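Local coordinates for protein phosphoribosyl-glycinamide (GAR) synthetase (Cryptococcus neoformans var. grubii serotype A, PDB 7LVO) that catalyses the ATP-dependent ligation of phosphoribosylamine with glycine in purine biosynthesis, as the N-terminal half of a bifunctional enzyme that also makes aminoimidazole ribonucleotide, at residues R164-T169 with V230-Y235; R187-A192 with V201-T206. All blocks are in the same frame, centred on the assembly; numbering follows the deposited sequence.

Contact 1: R164-T169 with V230-Y235; sequences RSFTST and VVVEEY
Phe166 and Val230 form a hydrogen-bonded antiparallel pair, and Arg164 and Val232 form the next one. Each pair is joined by two backbone bonds. Val230 N gives to Phe166 O at 2.8 Å, and Phe166 N gives to Val230 O at 2.9 Å. In the second pair Arg164 N reaches Val232 O at 2.9 Å, while Val232 N reaches Arg164 O at 3.1 Å. Between them Ser165 faces Val231 as a non-hydrogen-bonded pair. There Ser165 CA also makes a CA-H...O contact of 3.5 Å with Val230 O.

Phe166 carries the apolar face. Its CG lies anti to the carbonyl carbon (chi1 -57°), and the ring runs along the strands toward Val232. Phe166 CB meets Val230 CG1 at 3.7 Å. Farther out, Phe166 CE1 approaches Val232 CG2 obliquely at 4.0 Å. On the other face Ser165 OG sits 3.7 Å from Val231 CG2. This hydroxyl is buried here and has no polar partner in the model.

Helix 171-179 packs on Phe166 through Asp173 and Ala174, and on Val232 through Tyr177. Helix 146-155 lies against Ser165 and Val231. The contact thus joins the edge strand 163-167 to strand 229-234 in the four-stranded antiparallel sheet of the ATP-grasp domain; of the two strands, 229-234 lies in the predicted ATP-binding region.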
loop_
_atom_site.group_PDB
_atom_site.type_symbol
_atom_site.label_atom_id
_atom_site.label_comp_id
_atom_site.label_asym_id
_atom_site.label_seq_id
_atom_site.Cartn_x
_atom_site.Cartn_y
_atom_site.Cartn_z
ATOM N N ARG A 164 0.380 9.485 22.958
ATOM C CA ARG A 164 1.558 9.323 23.796
ATOM C C ARG A 164 2.082 7.907 23.576
ATOM O O ARG A 164 1.303 6.947 23.535
ATOM C CB ARG A 164 1.258 9.555 25.278
ATOM C CG ARG A 164 1.063 11.018 25.666
ATOM C CD ARG A 164 2.291 11.881 25.355
ATOM N NE ARG A 164 3.514 11.366 25.957
ATOM C CZ ARG A 164 4.552 10.890 25.275
ATOM N NH1 ARG A 164 4.569 10.881 23.951
ATOM N NH2 ARG A 164 5.601 10.418 25.940
ATOM N N SER A 165 3.395 7.783 23.431
ATOM C CA SER A 165 4.034 6.502 23.177
ATOM C C SER A 165 4.571 5.911 24.475
ATOM O O SER A 165 4.930 6.633 25.407
ATOM C CB SER A 165 5.170 6.651 22.164
ATOM O OG SER A 165 4.658 6.993 20.890
ATOM N N PHE A 166 4.615 4.582 24.522
ATOM C CA PHE A 166 5.066 3.859 25.698
ATOM C C PHE A 166 5.882 2.650 25.267
ATOM O O PHE A 166 5.673 2.097 24.185
ATOM C CB PHE A 166 3.886 3.390 26.565
ATOM C CG PHE A 166 2.979 4.499 27.010
ATOM C CD1 PHE A 166 1.928 4.913 26.211
ATOM C CD2 PHE A 166 3.174 5.123 28.232
ATOM C CE1 PHE A 166 1.089 5.933 26.619
ATOM C CE2 PHE A 166 2.336 6.141 28.647
ATOM C CZ PHE A 166 1.293 6.545 27.839
ATOM N N THR A 167 6.808 2.245 26.123
ATOM C CA THR A 167 7.569 1.019 25.935
ATOM C C THR A 167 6.909 -0.117 26.710
ATOM O O THR A 167 6.047 0.097 27.565
ATOM C CB THR A 167 9.024 1.201 26.387
ATOM O OG1 THR A 167 9.059 1.500 27.786
ATOM C CG2 THR A 167 9.687 2.328 25.604
ATOM N N SER A 168 7.334 -1.345 26.396
ATOM C CA SER A 168 6.733 -2.515 27.034
ATOM C C SER A 168 6.899 -2.484 28.549
ATOM O O SER A 168 6.053 -3.016 29.276
ATOM C CB SER A 168 7.336 -3.796 26.458
ATOM O OG SER A 168 8.740 -3.821 26.642
ATOM N N THR A 169 7.975 -1.868 29.045
ATOM C CA THR A 169 8.201 -1.795 30.483
ATOM C C THR A 169 7.366 -0.715 31.158
ATOM O O THR A 169 7.228 -0.734 32.386
ATOM C CB THR A 169 9.683 -1.546 30.778
ATOM O OG1 THR A 169 10.092 -0.312 30.174
ATOM C CG2 THR A 169 10.533 -2.686 30.228
ATOM N N VAL A 230 4.205 0.842 22.212
ATOM C CA VAL A 230 2.781 0.972 21.943
ATOM C C VAL A 230 2.428 2.448 21.837
ATOM O O VAL A 230 2.951 3.279 22.590
ATOM C CB VAL A 230 1.935 0.284 23.038
ATOM C CG1 VAL A 230 2.172 0.938 24.389
ATOM C CG2 VAL A 230 0.456 0.326 22.674
ATOM N N VAL A 231 1.541 2.771 20.900
ATOM C CA VAL A 231 1.038 4.124 20.709
ATOM C C VAL A 231 -0.416 4.159 21.160
ATOM O O VAL A 231 -1.229 3.338 20.720
ATOM C CB VAL A 231 1.165 4.570 19.242
ATOM C CG1 VAL A 231 0.398 5.866 19.017
ATOM C CG2 VAL A 231 2.625 4.733 18.855
ATOM N N VAL A 232 -0.740 5.110 22.033
ATOM C CA VAL A 232 -2.102 5.354 22.484
ATOM C C VAL A 232 -2.496 6.736 21.985
ATOM O O VAL A 232 -1.892 7.740 22.387
ATOM C CB VAL A 232 -2.225 5.263 24.013
ATOM C CG1 VAL A 232 -3.662 5.479 24.445
ATOM C CG2 VAL A 232 -1.703 3.921 24.508
ATOM N N GLU A 233 -3.503 6.789 21.113
ATOM C CA GLU A 233 -3.891 8.041 20.480
ATOM C C GLU A 233 -5.405 8.160 20.439
ATOM O O GLU A 233 -6.135 7.179 20.602
ATOM C CB GLU A 233 -3.318 8.153 19.061
ATOM C CG GLU A 233 -3.824 7.096 18.108
ATOM C CD GLU A 233 -3.224 7.230 16.721
ATOM O OE1 GLU A 233 -2.052 7.641 16.624
ATOM O OE2 GLU A 233 -3.932 6.927 15.735
ATOM N N GLU A 234 -5.869 9.385 20.209
ATOM C CA GLU A 234 -7.297 9.666 20.219
ATOM C C GLU A 234 -7.994 9.008 19.035
ATOM O O GLU A 234 -7.488 9.012 17.909
ATOM C CB GLU A 234 -7.536 11.178 20.188
ATOM C CG GLU A 234 -8.998 11.582 20.298
ATOM C CD GLU A 234 -9.186 13.086 20.363
ATOM O OE1 GLU A 234 -8.179 13.817 20.288
ATOM O OE2 GLU A 234 -10.341 13.536 20.486
ATOM N N TYR A 235 -9.166 8.439 19.300
ATOM C CA TYR A 235 -10.006 7.877 18.249
ATOM C C TYR A 235 -10.714 9.014 17.522
ATOM O O TYR A 235 -11.469 9.777 18.137
ATOM C CB TYR A 235 -11.017 6.897 18.843
ATOM C CG TYR A 235 -12.022 6.363 17.850
ATOM C CD1 TYR A 235 -11.752 5.228 17.098
ATOM C CD2 TYR A 235 -13.247 6.990 17.669
ATOM C CE1 TYR A 235 -12.671 4.735 16.192
ATOM C CE2 TYR A 235 -14.174 6.505 16.764
ATOM C CZ TYR A 235 -13.881 5.379 16.028
ATOM O OH TYR A 235 -14.804 4.893 15.126
#

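Contact 2: R187-A192 with V201-T206; sequences RSVIKA and VLIPET
Ile190 and Leu202 are the hydrogen-bonded pair of this short antiparallel hairpin. Two backbone bonds join them. Leu202 N gives to Ile190 O at 2.8 Å, and Ile190 N gives to Leu202 O at 3.0 Å. Leu202 O also receives a CA-H...O contact from Val189 CA. Lys191 and Val201 form the adjoining non-hydrogen-bonded pair.

The apolar contacts fall on two faces. On one, Val189 CG1 touches Val201 CG1 at 3.6 Å. The extended Lys191 chain lies alongside Val201, pointing the same way, with Lys191 CG 3.7 Å from Val201 CG2. Its ammonium end continues to a salt bridge with Glu233. On the other face, Ile190 CD1 approaches Pro204 CG at 4.3 Å.

Beyond the two paired rungs, the polar groups find fewer partners across the contact. Pro204 CD stands 3.4 Å from Ser188 O, and as a proline residue 204 has no backbone N-H to offer. Ser188 O is buried by the contact without a polar partner in the model. Arg187 bends at its third torsion (chi3 60°), and its guanidinium comes beside Ile203, where its exact closeness to Ile203 CG2 is doubtful. Ile203 O lies at the guanidinium edge, in its plane. The Arg187 and Glu205 charged groups do not meet, their nearest atoms NH2 and OE2 being 5.5 Å apart. Arg187 makes a cation-pi contact with Tyr235.

Strand 229-234 pairs with strand 188-192, while 201-202 forms one edge of the sheet. Helix 207-218 packs on Ile190 and Leu202 through Ala213, and its Glu209 touches Pro204.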
loop_
_atom_site.group_PDB
_atom_site.type_symbol
_atom_site.label_atom_id
_atom_site.label_comp_id
_atom_site.label_asym_id
_atom_site.label_seq_id
_atom_site.Cartn_x
_atom_site.Cartn_y
_atom_site.Cartn_z
ATOM N N ARG A 187 -12.682 8.087 23.414
ATOM C CA ARG A 187 -12.247 6.784 22.931
ATOM C C ARG A 187 -10.772 6.839 22.563
ATOM O O ARG A 187 -10.291 7.844 22.030
ATOM C CB ARG A 187 -13.073 6.336 21.720
ATOM C CG ARG A 187 -14.564 6.207 22.000
ATOM C CD ARG A 187 -15.291 5.605 20.809
ATOM N NE ARG A 187 -14.781 4.277 20.483
ATOM C CZ ARG A 187 -15.256 3.509 19.513
ATOM N NH1 ARG A 187 -16.260 3.905 18.748
ATOM N NH2 ARG A 187 -14.713 2.312 19.309
ATOM N N SER A 188 -10.061 5.751 22.846
ATOM C CA SER A 188 -8.637 5.646 22.582
ATOM C C SER A 188 -8.380 4.552 21.555
ATOM O O SER A 188 -9.191 3.639 21.370
ATOM C CB SER A 188 -7.850 5.342 23.867
ATOM O OG SER A 188 -8.026 6.367 24.829
ATOM N N VAL A 189 -7.235 4.659 20.885
ATOM C CA VAL A 189 -6.775 3.669 19.921
ATOM C C VAL A 189 -5.413 3.170 20.380
ATOM O O VAL A 189 -4.499 3.969 20.610
ATOM C CB VAL A 189 -6.690 4.250 18.498
ATOM C CG1 VAL A 189 -6.335 3.160 17.503
ATOM C CG2 VAL A 189 -8.002 4.926 18.119
ATOM N N ILE A 190 -5.282 1.853 20.517
ATOM C CA ILE A 190 -4.052 1.218 20.978
ATOM C C ILE A 190 -3.404 0.540 19.781
ATOM O O ILE A 190 -3.967 -0.405 19.214
ATOM C CB ILE A 190 -4.323 0.211 22.106
ATOM C CG1 ILE A 190 -4.989 0.914 23.290
ATOM C CG2 ILE A 190 -3.029 -0.470 22.535
ATOM C CD1 ILE A 190 -5.348 -0.018 24.433
ATOM N N LYS A 191 -2.222 1.020 19.400
ATOM C CA LYS A 191 -1.507 0.522 18.236
ATOM C C LYS A 191 -0.153 -0.037 18.647
ATOM O O LYS A 191 0.573 0.580 19.432
ATOM C CB LYS A 191 -1.303 1.630 17.197
ATOM C CG LYS A 191 -2.589 2.218 16.638
ATOM C CD LYS A 191 -2.283 3.265 15.581
ATOM C CE LYS A 191 -3.554 3.833 14.974
ATOM N NZ LYS A 191 -3.245 4.847 13.923
ATOM N N ALA A 192 0.183 -1.206 18.110
ATOM C CA ALA A 192 1.518 -1.767 18.276
ATOM C C ALA A 192 2.473 -1.077 17.310
ATOM O O ALA A 192 2.223 -1.038 16.101
ATOM C CB ALA A 192 1.501 -3.272 18.029
ATOM N N VAL A 201 -3.917 -2.913 15.410
ATOM C CA VAL A 201 -4.583 -1.706 15.883
ATOM C C VAL A 201 -5.887 -2.110 16.557
ATOM O O VAL A 201 -6.699 -2.833 15.967
ATOM C CB VAL A 201 -4.844 -0.714 14.735
ATOM C CG1 VAL A 201 -5.652 0.476 15.230
ATOM C CG2 VAL A 201 -3.527 -0.256 14.122
ATOM N N LEU A 202 -6.084 -1.643 17.788
ATOM C CA LEU A 202 -7.273 -1.952 18.568
ATOM C C LEU A 202 -8.046 -0.675 18.866
ATOM O O LEU A 202 -7.455 0.390 19.073
ATOM C CB LEU A 202 -6.907 -2.658 19.879
ATOM C CG LEU A 202 -6.338 -4.071 19.752
ATOM C CD1 LEU A 202 -5.902 -4.599 21.112
ATOM C CD2 LEU A 202 -7.362 -4.997 19.116
ATOM N N ILE A 203 -9.369 -0.787 18.891
ATOM C CA ILE A 203 -10.240 0.345 19.195
ATOM C C ILE A 203 -11.157 -0.040 20.349
ATOM O O ILE A 203 -12.343 -0.324 20.128
ATOM C CB ILE A 203 -11.052 0.775 17.963
ATOM C CG1 ILE A 203 -10.129 1.036 16.775
ATOM C CG2 ILE A 203 -11.877 2.014 18.279
ATOM C CD1 ILE A 203 -10.863 1.429 15.510
ATOM N N PRO A 204 -10.664 -0.064 21.585
ATOM C CA PRO A 204 -11.525 -0.439 22.717
ATOM C C PRO A 204 -12.712 0.503 22.847
ATOM O O PRO A 204 -12.551 1.716 23.000
ATOM C CB PRO A 204 -10.582 -0.348 23.923
ATOM C CG PRO A 204 -9.492 0.580 23.483
ATOM C CD PRO A 204 -9.312 0.320 22.018
ATOM N N GLU A 205 -13.917 -0.070 22.784
ATOM C CA GLU A 205 -15.126 0.739 22.883
ATOM C C GLU A 205 -15.248 1.434 24.233
ATOM O O GLU A 205 -15.961 2.438 24.339
ATOM C CB GLU A 205 -16.363 -0.130 22.638
ATOM C CG GLU A 205 -16.419 -0.758 21.255
ATOM C CD GLU A 205 -17.772 -1.376 20.952
ATOM O OE1 GLU A 205 -18.722 -1.137 21.728
ATOM O OE2 GLU A 205 -17.885 -2.101 19.939
ATOM N N THR A 206 -14.579 0.924 25.263
ATOM C CA THR A 206 -14.594 1.535 26.583
ATOM C C THR A 206 -13.220 1.373 27.217
ATOM O O THR A 206 -12.334 0.706 26.672
ATOM C CB THR A 206 -15.672 0.916 27.482
ATOM O OG1 THR A 206 -15.386 -0.473 27.684
ATOM C CG2 THR A 206 -17.048 1.064 26.846
#

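How the contacts relate
Contacts 1 and 2 have centres about 10 Å apart and belong to one antiparallel sheet of the ATP-grasp domain. The strand order across it is 163-167, 229-234, 188-192, 201-202. Contact 1 joins the first two strands and contact 2 the last two. Strands 229-234 and 188-192 are neighbours, with probable backbone hydrogen bonds between Glu233 O and Val189 N and between Val231 N and Lys191 O. Along the chain, contact 2 is nested inside the loop closed by contact 1. Together they span the full width of the sheet, whose strands 188-192, 201-202 and 229-234 lie in the predicted ATP-binding region.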